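Local coordinates for protein copper-containing nitrite reductase (Thermus scotoductus, PDB 6HBE) that probably reduces nitrite to nitric oxide, with cytochrome c as electron donor, as a copper-containing homotrimer of the denitrification pathway, at residues N72-G76 / H125-Q130; P191-P196 / L280-A286; S213-G219 / Y262-V268; K361-V367 / G436-E442. All blocks are in the same frame, centred on the assembly; numbering follows the deposited sequence.

Interaction 1 of 4, residues N72-G76 / H125-Q130. With CU (copper (II) ion), chain N.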
loop_
_atom_site.group_PDB
_atom_site.type_symbol
_atom_site.label_atom_id
_atom_site.label_comp_id
_atom_site.label_asym_id
_atom_site.label_seq_id
_atom_site.Cartn_x
_atom_site.Cartn_y
_atom_site.Cartn_z
ATOM N N ASN C 72 -0.481 -25.715 -21.560
ATOM C CA ASN C 72 -1.874 -26.122 -21.862
ATOM C C ASN C 72 -2.935 -25.008 -21.736
ATOM O O ASN C 72 -4.111 -25.290 -21.959
ATOM C CB ASN C 72 -2.290 -27.334 -20.983
ATOM C CG ASN C 72 -2.231 -27.041 -19.474
ATOM O OD1 ASN C 72 -1.453 -26.216 -19.023
ATOM N ND2 ASN C 72 -3.043 -27.736 -18.694
ATOM N N VAL C 73 -2.540 -23.772 -21.375
ATOM C CA VAL C 73 -3.428 -22.599 -21.454
ATOM C C VAL C 73 -2.799 -21.512 -22.318
ATOM O O VAL C 73 -1.584 -21.527 -22.578
ATOM C CB VAL C 73 -3.822 -22.011 -20.069
ATOM C CG1 VAL C 73 -4.421 -23.090 -19.178
ATOM C CG2 VAL C 73 -2.644 -21.323 -19.368
ATOM N N THR C 74 -3.644 -20.585 -22.741
ATOM C CA THR C 74 -3.266 -19.432 -23.568
ATOM C C THR C 74 -2.290 -18.513 -22.836
ATOM O O THR C 74 -2.455 -18.315 -21.650
ATOM C CB THR C 74 -4.539 -18.665 -23.953
ATOM O OG1 THR C 74 -5.356 -19.531 -24.757
ATOM C CG2 THR C 74 -4.277 -17.395 -24.744
ATOM N N HIS C 75 -1.324 -17.941 -23.566
ATOM C CA HIS C 75 -0.355 -16.962 -23.028
ATOM C C HIS C 75 -0.193 -15.870 -24.086
ATOM O O HIS C 75 -1.018 -15.765 -25.012
ATOM C CB HIS C 75 0.995 -17.647 -22.687
ATOM C CG HIS C 75 0.914 -18.571 -21.515
ATOM N ND1 HIS C 75 0.757 -18.111 -20.227
ATOM C CD2 HIS C 75 0.977 -19.923 -21.430
ATOM C CE1 HIS C 75 0.680 -19.143 -19.402
ATOM N NE2 HIS C 75 0.815 -20.251 -20.106
ATOM N N GLY C 76 0.826 -15.045 -23.951
ATOM C CA GLY C 76 1.069 -13.972 -24.897
ATOM C C GLY C 76 2.254 -13.166 -24.449
ATOM O O GLY C 76 3.000 -13.617 -23.584
ATOM N N HIS C 125 -1.750 -13.301 -15.069
ATOM C CA HIS C 125 -0.516 -14.067 -15.404
ATOM C C HIS C 125 0.773 -13.387 -14.950
ATOM O O HIS C 125 1.720 -14.058 -14.539
ATOM C CB HIS C 125 -0.413 -14.356 -16.909
ATOM C CG HIS C 125 -1.357 -15.410 -17.387
ATOM N ND1 HIS C 125 -1.017 -16.309 -18.379
ATOM C CD2 HIS C 125 -2.626 -15.706 -17.025
ATOM C CE1 HIS C 125 -2.052 -17.102 -18.622
ATOM N NE2 HIS C 125 -3.035 -16.765 -17.808
ATOM N N THR C 126 0.842 -12.064 -15.064
ATOM C CA THR C 126 2.064 -11.335 -14.681
ATOM C C THR C 126 2.383 -11.569 -13.208
ATOM O O THR C 126 3.535 -11.904 -12.822
ATOM C CB THR C 126 1.956 -9.851 -15.039
ATOM O OG1 THR C 126 1.892 -9.707 -16.468
ATOM C CG2 THR C 126 3.161 -9.061 -14.503
ATOM N N MET C 127 1.369 -11.505 -12.375
ATOM C CA MET C 127 1.581 -11.748 -10.933
ATOM C C MET C 127 1.998 -13.170 -10.565
ATOM O O MET C 127 2.515 -13.379 -9.470
ATOM C CB MET C 127 0.410 -11.256 -10.080
ATOM C CG MET C 127 -0.905 -11.953 -10.246
ATOM S SD MET C 127 -0.936 -13.577 -9.499
ATOM C CE MET C 127 -0.492 -13.353 -7.828
ATOM N N GLY C 128 1.796 -14.129 -11.476
ATOM C CA GLY C 128 2.285 -15.513 -11.316
ATOM C C GLY C 128 3.728 -15.798 -11.712
ATOM O O GLY C 128 4.168 -16.935 -11.610
ATOM N N GLY C 129 4.481 -14.785 -12.175
ATOM C CA GLY C 129 5.917 -14.974 -12.445
ATOM C C GLY C 129 6.398 -14.625 -13.842
ATOM O O GLY C 129 7.623 -14.633 -14.074
ATOM N N GLN C 130 5.473 -14.352 -14.772
ATOM C CA GLN C 130 5.808 -14.194 -16.187
ATOM C C GLN C 130 6.238 -12.779 -16.532
ATOM O O GLN C 130 5.443 -11.964 -17.034
ATOM C CB GLN C 130 4.647 -14.638 -17.105
ATOM C CG GLN C 130 4.655 -16.101 -17.497
ATOM C CD GLN C 130 3.468 -16.551 -18.385
ATOM O OE1 GLN C 130 2.279 -16.122 -18.257
ATOM N NE2 GLN C 130 3.792 -17.470 -19.288
HETATM CU CU CU N . 0.670 -16.193 -19.496
#
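The H75 ring has the amide nitrogen NE2 of Q130 over one face, and the ring and amide planes are 81° apart. Both residues bind the same copper, in a cupredoxin-type metal site consistent with type 1 copper. C115 is the fourth ligand, and Q130 takes the place of the axial methionine common in such sites. H125 ND1 and Q130 OE1 each bind the copper at 2.0 Å, and H75 also binds through ND1. No hydrogen bond links the two segments; the shared copper does. ND1 of H75 lies 3.1 Å from ND1 of H125, close to the plane of the H125 ring. The imidazole planes are turned 67° against each other, an oblique meeting. The Q130 chain is extended (chi2 178°) and carries OE1 to the metal. NE2 of Q130 bonds to S45 O, NE2 of H75 to D71 and NE2 of H125 to E385, which would fix the rotation of these groups. The F44 ring stacks on H125 and meets H75 edge-to-face. A Schellman motif at G129 follows the helix that carries H125; G129 N bonds to T126 O at 3.1 Å. T74 O, buried with no hydrogen-bond partner, sits 3.3 Å from CE1 of H125.

Interaction 2 of 4, residues P191-P196 / L280-A286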
loop_
_atom_site.group_PDB
_atom_site.type_symbol
_atom_site.label_atom_id
_atom_site.label_comp_id
_atom_site.label_asym_id
_atom_site.label_seq_id
_atom_site.Cartn_x
_atom_site.Cartn_y
_atom_site.Cartn_z
ATOM N N PRO C 191 27.266 -13.112 -1.874
ATOM C CA PRO C 191 27.586 -11.687 -2.097
ATOM C C PRO C 191 28.314 -11.393 -3.422
ATOM O O PRO C 191 29.055 -12.245 -3.922
ATOM C CB PRO C 191 28.444 -11.310 -0.876
ATOM C CG PRO C 191 28.126 -12.343 0.163
ATOM C CD PRO C 191 27.816 -13.604 -0.592
ATOM N N ILE C 192 28.054 -10.234 -3.997
ATOM C CA ILE C 192 28.622 -9.825 -5.299
ATOM C C ILE C 192 30.032 -9.183 -5.129
ATOM O O ILE C 192 30.164 -8.143 -4.468
ATOM C CB ILE C 192 27.672 -8.862 -6.023
ATOM C CG1 ILE C 192 26.342 -9.545 -6.363
ATOM C CG2 ILE C 192 28.322 -8.280 -7.284
ATOM C CD1 ILE C 192 25.224 -8.572 -6.728
ATOM N N PRO C 193 31.102 -9.816 -5.666
ATOM C CA PRO C 193 32.439 -9.235 -5.428
ATOM C C PRO C 193 32.666 -7.966 -6.245
ATOM O O PRO C 193 32.379 -7.952 -7.427
ATOM C CB PRO C 193 33.414 -10.361 -5.894
ATOM C CG PRO C 193 32.588 -11.623 -5.865
ATOM C CD PRO C 193 31.204 -11.157 -6.275
ATOM N N VAL C 194 33.166 -6.915 -5.589
ATOM C CA VAL C 194 33.559 -5.658 -6.227
ATOM C C VAL C 194 34.879 -5.187 -5.598
ATOM O O VAL C 194 35.302 -5.714 -4.585
ATOM C CB VAL C 194 32.470 -4.551 -6.078
ATOM C CG1 VAL C 194 31.115 -5.022 -6.664
ATOM C CG2 VAL C 194 32.331 -4.046 -4.644
ATOM N N ARG C 195 35.516 -4.207 -6.220
ATOM C CA ARG C 195 36.734 -3.575 -5.690
ATOM C C ARG C 195 36.482 -2.101 -5.323
ATOM O O ARG C 195 35.797 -1.377 -6.078
ATOM C CB ARG C 195 37.851 -3.584 -6.739
ATOM C CG ARG C 195 38.237 -4.957 -7.264
ATOM C CD ARG C 195 39.413 -4.833 -8.241
ATOM N NE ARG C 195 39.683 -6.112 -8.891
ATOM C CZ ARG C 195 40.173 -6.276 -10.129
ATOM N NH1 ARG C 195 40.488 -5.234 -10.913
ATOM N NH2 ARG C 195 40.335 -7.514 -10.602
ATOM N N PRO C 196 37.114 -1.616 -4.231
ATOM C CA PRO C 196 37.133 -0.179 -3.977
ATOM C C PRO C 196 37.632 0.583 -5.196
ATOM O O PRO C 196 38.543 0.088 -5.879
ATOM C CB PRO C 196 38.098 -0.036 -2.794
ATOM C CG PRO C 196 38.041 -1.345 -2.106
ATOM C CD PRO C 196 37.876 -2.362 -3.203
ATOM N N LEU C 280 27.083 -6.071 -1.825
ATOM C CA LEU C 280 28.270 -5.844 -2.663
ATOM C C LEU C 280 29.516 -5.905 -1.744
ATOM O O LEU C 280 29.692 -5.044 -0.897
ATOM C CB LEU C 280 28.187 -4.475 -3.340
ATOM C CG LEU C 280 26.853 -4.148 -4.055
ATOM C CD1 LEU C 280 26.893 -2.784 -4.699
ATOM C CD2 LEU C 280 26.481 -5.205 -5.074
ATOM N N ARG C 281 30.353 -6.935 -1.893
ATOM C CA ARG C 281 31.476 -7.168 -0.973
ATOM C C ARG C 281 32.760 -6.641 -1.591
ATOM O O ARG C 281 33.326 -7.265 -2.499
ATOM C CB ARG C 281 31.575 -8.656 -0.613
ATOM C CG ARG C 281 32.669 -8.999 0.424
ATOM C CD ARG C 281 32.331 -10.279 1.186
ATOM N NE ARG C 281 31.269 -10.079 2.175
ATOM C CZ ARG C 281 30.632 -11.054 2.846
ATOM N NH1 ARG C 281 30.883 -12.363 2.638
ATOM N NH2 ARG C 281 29.717 -10.725 3.764
ATOM N N ALA C 282 33.213 -5.481 -1.094
ATOM C CA ALA C 282 34.328 -4.755 -1.697
ATOM C C ALA C 282 35.644 -5.241 -1.075
ATOM O O ALA C 282 35.807 -5.199 0.167
ATOM C CB ALA C 282 34.161 -3.249 -1.519
ATOM N N LYS C 283 36.532 -5.759 -1.929
ATOM C CA LYS C 283 37.903 -6.210 -1.533
ATOM C C LYS C 283 38.887 -5.806 -2.596
ATOM O O LYS C 283 38.611 -5.946 -3.787
ATOM C CB LYS C 283 37.986 -7.725 -1.399
ATOM C CG LYS C 283 37.203 -8.252 -0.229
ATOM C CD LYS C 283 37.396 -9.745 -0.040
ATOM C CE LYS C 283 36.629 -10.217 1.196
ATOM N NZ LYS C 283 36.260 -11.650 1.066
ATOM N N LYS C 284 40.052 -5.320 -2.166
ATOM C CA LYS C 284 41.111 -4.856 -3.087
ATOM C C LYS C 284 41.518 -5.916 -4.101
ATOM O O LYS C 284 41.772 -5.606 -5.260
ATOM C CB LYS C 284 42.370 -4.441 -2.281
ATOM C CG LYS C 284 42.235 -3.142 -1.490
ATOM C CD LYS C 284 41.925 -1.960 -2.402
ATOM C CE LYS C 284 42.308 -0.587 -1.840
ATOM N NZ LYS C 284 41.594 -0.247 -0.573
ATOM N N ASP C 285 41.534 -7.168 -3.680
ATOM C CA ASP C 285 41.996 -8.257 -4.591
ATOM C C ASP C 285 40.848 -9.005 -5.315
ATOM O O ASP C 285 41.047 -10.117 -5.825
ATOM C CB ASP C 285 42.918 -9.242 -3.822
ATOM C CG ASP C 285 42.264 -9.839 -2.565
ATOM O OD1 ASP C 285 41.062 -9.573 -2.303
ATOM O OD2 ASP C 285 42.975 -10.565 -1.820
ATOM N N ALA C 286 39.652 -8.404 -5.380
ATOM C CA ALA C 286 38.471 -9.145 -5.841
ATOM C C ALA C 286 38.590 -9.475 -7.332
ATOM O O ALA C 286 38.910 -8.595 -8.150
ATOM C CB ALA C 286 37.192 -8.343 -5.589
#
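P191 and R281 lie side by side where edge strand 192-194 runs parallel to strand 277-282 in a mixed sheet of the second cupredoxin domain. The R281 chain leaves with CG anti to the backbone N (chi1 -176°) and bends at chi3, which turns one guanidinium face to P191, whose CG lies toward the rim of that face, 3.7 Å from R281 NH1. NE of R281 makes a salt bridge to D261. I192 and L280 point to the other side of the sheet. I192 CD1 meets L280 CD2 at 4.0 Å, and L156 packs on both. V194 places CG2 between its backbone N and carbonyl carbon, where it rests 3.7 Å from A282 CB. Backbone bonds tie I192 O to R281 N, R281 O to V194 N and V194 O to K283 N. Past the strand, R195 runs extended from CG to NE, alongside the turn K283-A286. Its NE donates to A286 O at 2.7 Å, in the carbonyl plane and at the guanidinium edge; NH2 adds a weak bond to the same oxygen. With an alanine here, A286 O would probably lose these two donors, leaving the strand end less firmly tied to the turn. K284, bent at chi2 and chi4, crosses P196 at about a right angle, with K284 CD 3.9 Å from P196 CG.

Interaction 3 of 4, residues S213-G219 / Y262-V268. With CU (copper (II) ion), chain E.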
loop_
_atom_site.group_PDB
_atom_site.type_symbol
_atom_site.label_atom_id
_atom_site.label_comp_id
_atom_site.label_asym_id
_atom_site.label_seq_id
_atom_site.Cartn_x
_atom_site.Cartn_y
_atom_site.Cartn_z
ATOM N N SER C 213 9.278 0.863 -4.815
ATOM C CA SER C 213 10.645 0.593 -4.332
ATOM C C SER C 213 11.411 1.895 -4.201
ATOM O O SER C 213 11.183 2.827 -4.980
ATOM C CB SER C 213 11.376 -0.336 -5.306
ATOM O OG SER C 213 12.684 -0.698 -4.846
ATOM N N THR C 214 12.325 1.960 -3.234
ATOM C CA THR C 214 13.292 3.054 -3.114
ATOM C C THR C 214 14.670 2.405 -2.976
ATOM O O THR C 214 15.116 2.082 -1.868
ATOM C CB THR C 214 12.993 4.049 -1.946
ATOM O OG1 THR C 214 12.640 3.333 -0.752
ATOM C CG2 THR C 214 11.812 4.968 -2.324
ATOM N N LEU C 215 15.350 2.231 -4.107
ATOM C CA LEU C 215 16.640 1.500 -4.122
ATOM C C LEU C 215 17.752 2.325 -3.483
ATOM O O LEU C 215 17.822 3.523 -3.713
ATOM C CB LEU C 215 17.058 1.085 -5.530
ATOM C CG LEU C 215 18.158 0.021 -5.628
ATOM C CD1 LEU C 215 17.681 -1.324 -5.134
ATOM C CD2 LEU C 215 18.634 -0.135 -7.055
ATOM N N HIS C 216 18.582 1.671 -2.672
ATOM C CA HIS C 216 19.583 2.342 -1.821
ATOM C C HIS C 216 20.841 1.456 -1.698
ATOM O O HIS C 216 20.715 0.225 -1.712
ATOM C CB HIS C 216 18.968 2.629 -0.439
ATOM C CG HIS C 216 19.947 3.110 0.598
ATOM N ND1 HIS C 216 20.483 4.387 0.598
ATOM C CD2 HIS C 216 20.449 2.491 1.695
ATOM C CE1 HIS C 216 21.287 4.526 1.639
ATOM N NE2 HIS C 216 21.285 3.388 2.324
ATOM N N VAL C 217 22.025 2.067 -1.566
ATOM C CA VAL C 217 23.258 1.327 -1.155
ATOM C C VAL C 217 23.816 1.913 0.153
ATOM O O VAL C 217 24.104 3.096 0.206
ATOM C CB VAL C 217 24.378 1.333 -2.250
ATOM C CG1 VAL C 217 25.648 0.641 -1.722
ATOM C CG2 VAL C 217 23.937 0.610 -3.492
ATOM N N VAL C 218 23.929 1.081 1.203
ATOM C CA VAL C 218 24.443 1.514 2.520
ATOM C C VAL C 218 25.931 1.816 2.364
ATOM O O VAL C 218 26.710 0.931 1.987
ATOM C CB VAL C 218 24.248 0.420 3.605
ATOM C CG1 VAL C 218 24.689 0.916 4.990
ATOM C CG2 VAL C 218 22.793 -0.044 3.656
ATOM N N GLY C 219 26.309 3.069 2.627
ATOM C CA GLY C 219 27.666 3.547 2.401
ATOM C C GLY C 219 27.852 4.193 1.049
ATOM O O GLY C 219 28.980 4.492 0.652
ATOM N N TYR C 262 28.867 -3.176 1.176
ATOM C CA TYR C 262 28.007 -2.084 0.806
ATOM C C TYR C 262 26.669 -2.726 0.425
ATOM O O TYR C 262 26.573 -3.393 -0.610
ATOM C CB TYR C 262 28.600 -1.306 -0.385
ATOM C CG TYR C 262 29.886 -0.522 -0.073
ATOM C CD1 TYR C 262 31.140 -1.136 -0.145
ATOM C CD2 TYR C 262 29.839 0.815 0.270
ATOM C CE1 TYR C 262 32.319 -0.428 0.144
ATOM C CE2 TYR C 262 30.999 1.550 0.584
ATOM C CZ TYR C 262 32.244 0.920 0.500
ATOM O OH TYR C 262 33.406 1.625 0.777
ATOM N N THR C 263 25.674 -2.578 1.299
ATOM C CA THR C 263 24.435 -3.359 1.207
ATOM C C THR C 263 23.448 -2.687 0.229
ATOM O O THR C 263 23.134 -1.512 0.380
ATOM C CB THR C 263 23.839 -3.551 2.617
ATOM O OG1 THR C 263 24.706 -4.397 3.377
ATOM C CG2 THR C 263 22.472 -4.185 2.577
ATOM N N LEU C 264 22.929 -3.464 -0.713
ATOM C CA LEU C 264 21.888 -3.022 -1.658
ATOM C C LEU C 264 20.521 -3.372 -1.066
ATOM O O LEU C 264 20.271 -4.535 -0.673
ATOM C CB LEU C 264 22.067 -3.750 -2.993
ATOM C CG LEU C 264 21.075 -3.444 -4.106
ATOM C CD1 LEU C 264 21.356 -2.037 -4.645
ATOM C CD2 LEU C 264 21.137 -4.490 -5.228
ATOM N N VAL C 265 19.620 -2.396 -1.019
ATOM C CA VAL C 265 18.350 -2.593 -0.302
ATOM C C VAL C 265 17.303 -1.612 -0.841
ATOM O O VAL C 265 17.647 -0.517 -1.399
ATOM C CB VAL C 265 18.574 -2.459 1.239
ATOM C CG1 VAL C 265 18.892 -1.031 1.638
ATOM C CG2 VAL C 265 17.399 -3.015 2.063
ATOM N N THR C 266 16.037 -2.010 -0.698
ATOM C CA THR C 266 14.916 -1.073 -0.851
ATOM C C THR C 266 14.601 -0.460 0.505
ATOM O O THR C 266 14.422 -1.167 1.518
ATOM C CB THR C 266 13.609 -1.685 -1.464
ATOM O OG1 THR C 266 12.556 -0.723 -1.341
ATOM C CG2 THR C 266 13.173 -2.981 -0.760
ATOM N N HIS C 267 14.451 0.856 0.543
ATOM C CA HIS C 267 14.158 1.538 1.819
ATOM C C HIS C 267 12.655 1.471 2.224
ATOM O O HIS C 267 12.269 2.030 3.234
ATOM C CB HIS C 267 14.734 2.965 1.854
ATOM C CG HIS C 267 15.681 3.183 3.003
ATOM N ND1 HIS C 267 15.254 3.436 4.283
ATOM C CD2 HIS C 267 17.040 3.115 3.066
ATOM C CE1 HIS C 267 16.305 3.552 5.081
ATOM N NE2 HIS C 267 17.398 3.353 4.368
ATOM N N VAL C 268 11.836 0.749 1.440
ATOM C CA VAL C 268 10.484 0.382 1.832
ATOM C C VAL C 268 10.676 -0.869 2.719
ATOM O O VAL C 268 10.729 -2.037 2.209
ATOM C CB VAL C 268 9.567 0.092 0.618
ATOM C CG1 VAL C 268 8.164 -0.305 1.087
ATOM C CG2 VAL C 268 9.510 1.314 -0.300
HETATM CU CU CU E . 19.262 3.549 5.229
HETATM O O HOH W 1 21.016 2.635 5.134
#
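One face of the H216 ring takes the edge of the H267 ring in a T-shaped pair, planes 80° apart, with CD2 of H216 3.7 Å from CD2 of H267. V265 CG1 lies at the H216 edge, 3.9 Å from CD2. The Y262 ring has G219 O at its edge, 3.6 Å from CE2. H267 NE2 binds copper at 2.1 Å, and H80 and H114 of the third subunit are further ligands, as in the type 2 site between nitrite reductase subunits; that H80 also stacks on H216. H216 NE2 shares a hydrogen bond of 2.9 Å with the copper-bound water, and ND1 of H216 bonds to Q239 O. Strands 213-217 and 260-266 run antiparallel in a cupredoxin sheet, with H216 and V265 a hydrogen-bonded pair. With OG1 turned opposite the backbone N (chi1 170°), T266 accepts from T214 N at 3.3 Å and, in an ST turn, from V268 N at 3.2 Å. A valine in its place would probably leave both N-H groups without this acceptor.

Interaction 4 of 4, residues K361-V367 / G436-E442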
loop_
_atom_site.group_PDB
_atom_site.type_symbol
_atom_site.label_atom_id
_atom_site.label_comp_id
_atom_site.label_asym_id
_atom_site.label_seq_id
_atom_site.Cartn_x
_atom_site.Cartn_y
_atom_site.Cartn_z
ATOM N N LYS C 361 -9.062 -21.340 0.260
ATOM C CA LYS C 361 -8.664 -22.480 -0.574
ATOM C C LYS C 361 -9.304 -23.826 -0.133
ATOM O O LYS C 361 -9.689 -24.645 -0.983
ATOM C CB LYS C 361 -7.136 -22.642 -0.607
ATOM C CG LYS C 361 -6.390 -21.518 -1.340
ATOM C CD LYS C 361 -4.875 -21.631 -1.174
ATOM C CE LYS C 361 -4.083 -20.502 -1.871
ATOM N NZ LYS C 361 -4.422 -20.343 -3.316
ATOM N N VAL C 362 -9.390 -24.019 1.176
ATOM C CA VAL C 362 -9.969 -25.226 1.794
ATOM C C VAL C 362 -11.009 -24.802 2.823
ATOM O O VAL C 362 -10.705 -24.048 3.757
ATOM C CB VAL C 362 -8.896 -26.072 2.509
ATOM C CG1 VAL C 362 -9.497 -27.371 3.078
ATOM C CG2 VAL C 362 -7.736 -26.364 1.607
ATOM N N LEU C 363 -12.238 -25.309 2.667
ATOM C CA LEU C 363 -13.358 -24.968 3.547
ATOM C C LEU C 363 -13.938 -26.273 4.137
ATOM O O LEU C 363 -14.206 -27.224 3.380
ATOM C CB LEU C 363 -14.413 -24.223 2.736
ATOM C CG LEU C 363 -15.679 -23.731 3.437
ATOM C CD1 LEU C 363 -15.407 -22.660 4.490
ATOM C CD2 LEU C 363 -16.661 -23.208 2.415
ATOM N N GLU C 364 -14.103 -26.294 5.456
ATOM C CA GLU C 364 -14.687 -27.420 6.214
ATOM C C GLU C 364 -15.951 -26.925 6.945
ATOM O O GLU C 364 -15.868 -26.104 7.858
ATOM C CB GLU C 364 -13.672 -28.027 7.172
ATOM C CG GLU C 364 -12.423 -28.535 6.454
ATOM C CD GLU C 364 -11.395 -29.193 7.339
ATOM O OE1 GLU C 364 -11.314 -28.873 8.548
ATOM O OE2 GLU C 364 -10.612 -30.019 6.813
ATOM N N ILE C 365 -17.118 -27.421 6.506
ATOM C CA ILE C 365 -18.438 -26.989 7.001
ATOM C C ILE C 365 -19.231 -28.182 7.576
ATOM O O ILE C 365 -19.048 -29.321 7.112
ATOM C CB ILE C 365 -19.298 -26.321 5.905
ATOM C CG1 ILE C 365 -19.275 -27.133 4.608
ATOM C CG2 ILE C 365 -18.807 -24.903 5.612
ATOM C CD1 ILE C 365 -20.316 -26.704 3.609
ATOM N N PRO C 366 -20.090 -27.930 8.583
ATOM C CA PRO C 366 -21.003 -28.997 9.082
ATOM C C PRO C 366 -22.199 -29.214 8.152
ATOM O O PRO C 366 -22.633 -28.279 7.464
ATOM C CB PRO C 366 -21.477 -28.453 10.432
ATOM C CG PRO C 366 -21.425 -26.953 10.261
ATOM C CD PRO C 366 -20.247 -26.678 9.351
ATOM N N VAL C 367 -22.728 -30.446 8.124
ATOM C CA VAL C 367 -23.936 -30.751 7.344
ATOM C C VAL C 367 -25.072 -29.767 7.642
ATOM O O VAL C 367 -25.250 -29.332 8.798
ATOM C CB VAL C 367 -24.442 -32.214 7.558
ATOM C CG1 VAL C 367 -23.477 -33.220 6.926
ATOM C CG2 VAL C 367 -24.667 -32.535 9.038
ATOM N N GLY C 436 -9.699 -25.610 -5.569
ATOM C CA GLY C 436 -10.136 -25.526 -4.181
ATOM C C GLY C 436 -10.729 -26.830 -3.669
ATOM O O GLY C 436 -10.934 -27.774 -4.454
ATOM N N ILE C 437 -11.007 -26.854 -2.366
ATOM C CA ILE C 437 -11.565 -28.035 -1.652
ATOM C C ILE C 437 -12.716 -27.618 -0.760
ATOM O O ILE C 437 -12.637 -26.584 -0.058
ATOM C CB ILE C 437 -10.489 -28.743 -0.790
ATOM C CG1 ILE C 437 -9.457 -29.460 -1.678
ATOM C CG2 ILE C 437 -11.111 -29.737 0.186
ATOM C CD1 ILE C 437 -8.203 -29.916 -0.971
ATOM N N ILE C 438 -13.789 -28.425 -0.743
ATOM C CA ILE C 438 -14.809 -28.345 0.305
ATOM C C ILE C 438 -14.949 -29.724 0.970
ATOM O O ILE C 438 -15.038 -30.747 0.264
ATOM C CB ILE C 438 -16.193 -27.900 -0.248
ATOM C CG1 ILE C 438 -16.161 -26.434 -0.684
ATOM C CG2 ILE C 438 -17.298 -28.078 0.802
ATOM C CD1 ILE C 438 -17.363 -26.005 -1.492
ATOM N N ARG C 439 -14.948 -29.740 2.299
ATOM C CA ARG C 439 -15.226 -30.939 3.088
ATOM C C ARG C 439 -16.412 -30.657 3.974
ATOM O O ARG C 439 -16.505 -29.579 4.547
ATOM C CB ARG C 439 -14.056 -31.322 3.969
ATOM C CG ARG C 439 -12.741 -31.422 3.230
ATOM C CD ARG C 439 -11.682 -32.088 4.086
ATOM N NE ARG C 439 -10.419 -32.220 3.349
ATOM C CZ ARG C 439 -9.329 -31.446 3.485
ATOM N NH1 ARG C 439 -9.266 -30.457 4.370
ATOM N NH2 ARG C 439 -8.260 -31.689 2.730
ATOM N N VAL C 440 -17.306 -31.646 4.100
ATOM C CA VAL C 440 -18.540 -31.508 4.869
ATOM C C VAL C 440 -18.526 -32.567 5.969
ATOM O O VAL C 440 -18.412 -33.752 5.673
ATOM C CB VAL C 440 -19.800 -31.668 3.985
ATOM C CG1 VAL C 440 -21.058 -31.327 4.772
ATOM C CG2 VAL C 440 -19.706 -30.782 2.748
ATOM N N TYR C 441 -18.640 -32.136 7.219
ATOM C CA TYR C 441 -18.508 -33.029 8.358
ATOM C C TYR C 441 -19.833 -33.219 9.084
ATOM O O TYR C 441 -20.735 -32.400 8.973
ATOM C CB TYR C 441 -17.379 -32.598 9.314
ATOM C CG TYR C 441 -17.583 -31.298 10.082
ATOM C CD1 TYR C 441 -17.139 -30.081 9.563
ATOM C CD2 TYR C 441 -18.154 -31.293 11.351
ATOM C CE1 TYR C 441 -17.294 -28.895 10.277
ATOM C CE2 TYR C 441 -18.326 -30.115 12.065
ATOM C CZ TYR C 441 -17.889 -28.910 11.525
ATOM O OH TYR C 441 -18.063 -27.738 12.231
ATOM N N GLU C 442 -19.931 -34.340 9.806
ATOM C CA GLU C 442 -21.142 -34.731 10.557
ATOM C C GLU C 442 -20.705 -35.581 11.761
ATOM O O GLU C 442 -19.767 -36.369 11.636
ATOM C CB GLU C 442 -22.094 -35.550 9.672
ATOM C CG GLU C 442 -23.344 -36.103 10.369
ATOM C CD GLU C 442 -24.189 -36.993 9.463
ATOM O OE1 GLU C 442 -23.758 -38.142 9.152
ATOM O OE2 GLU C 442 -25.286 -36.536 9.066
#
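Y441 lies beside P366, its ring face against the proline, where strand 362-366 ends beside the parallel strand 435-443 in the plastocyanin/azurin-type cupredoxin domain. P366 CB makes a CH-pi contact 4.1 Å from the centroid of the Y441 ring, 24° off the normal. The ring is swung there because CG sits between the backbone N and carbonyl carbon (chi1 68°). E364 O lies at the ring edge, and Y441 OH bonds to V327 O. R439 runs alongside E364, and its NH1 makes a salt bridge to OE2 at 2.8 Å. The bond reaches the oxygen from its anti side, with the carboxylate and guanidinium planes 67° apart. Both charges have second partners, R326 for E364 and E423 for R439. V362 CG1 packs obliquely on the guanidinium, 3.4 Å from R439 NH1. I437 CG2 lies over one face of that group. V367 closes the contact, with its N bonded to Y441 O at 2.9 Å. Next to it, E442 pairs with an antiparallel strand of the third subunit, and the sheet continues across the interface. V367 CG1 touches V440 CG1 at 3.8 Å and E442 CB at 3.9 Å.

How the interactions relate
From the N terminus, interaction 1 closes a loop of 48 residues in the first cupredoxin domain, joining the loop after strand 62-69 to helix 120-126 and the turn after it. Interaction 2 then opens at 191-196 and closes only at 280-286. Interaction 3 falls wholly between those ends and closes a shorter loop of 42 residues. Interactions 2 and 3 belong to one sheet, where strands 277-282 and 260-266 are neighbours; their centres are about 17 Å apart. Interaction 4 follows in series and joins strands of the third, C-terminal domain. It lies across the chain's centre from interactions 2 and 3, yet interactions 3 and 4 both touch the third subunit. No two loops cross.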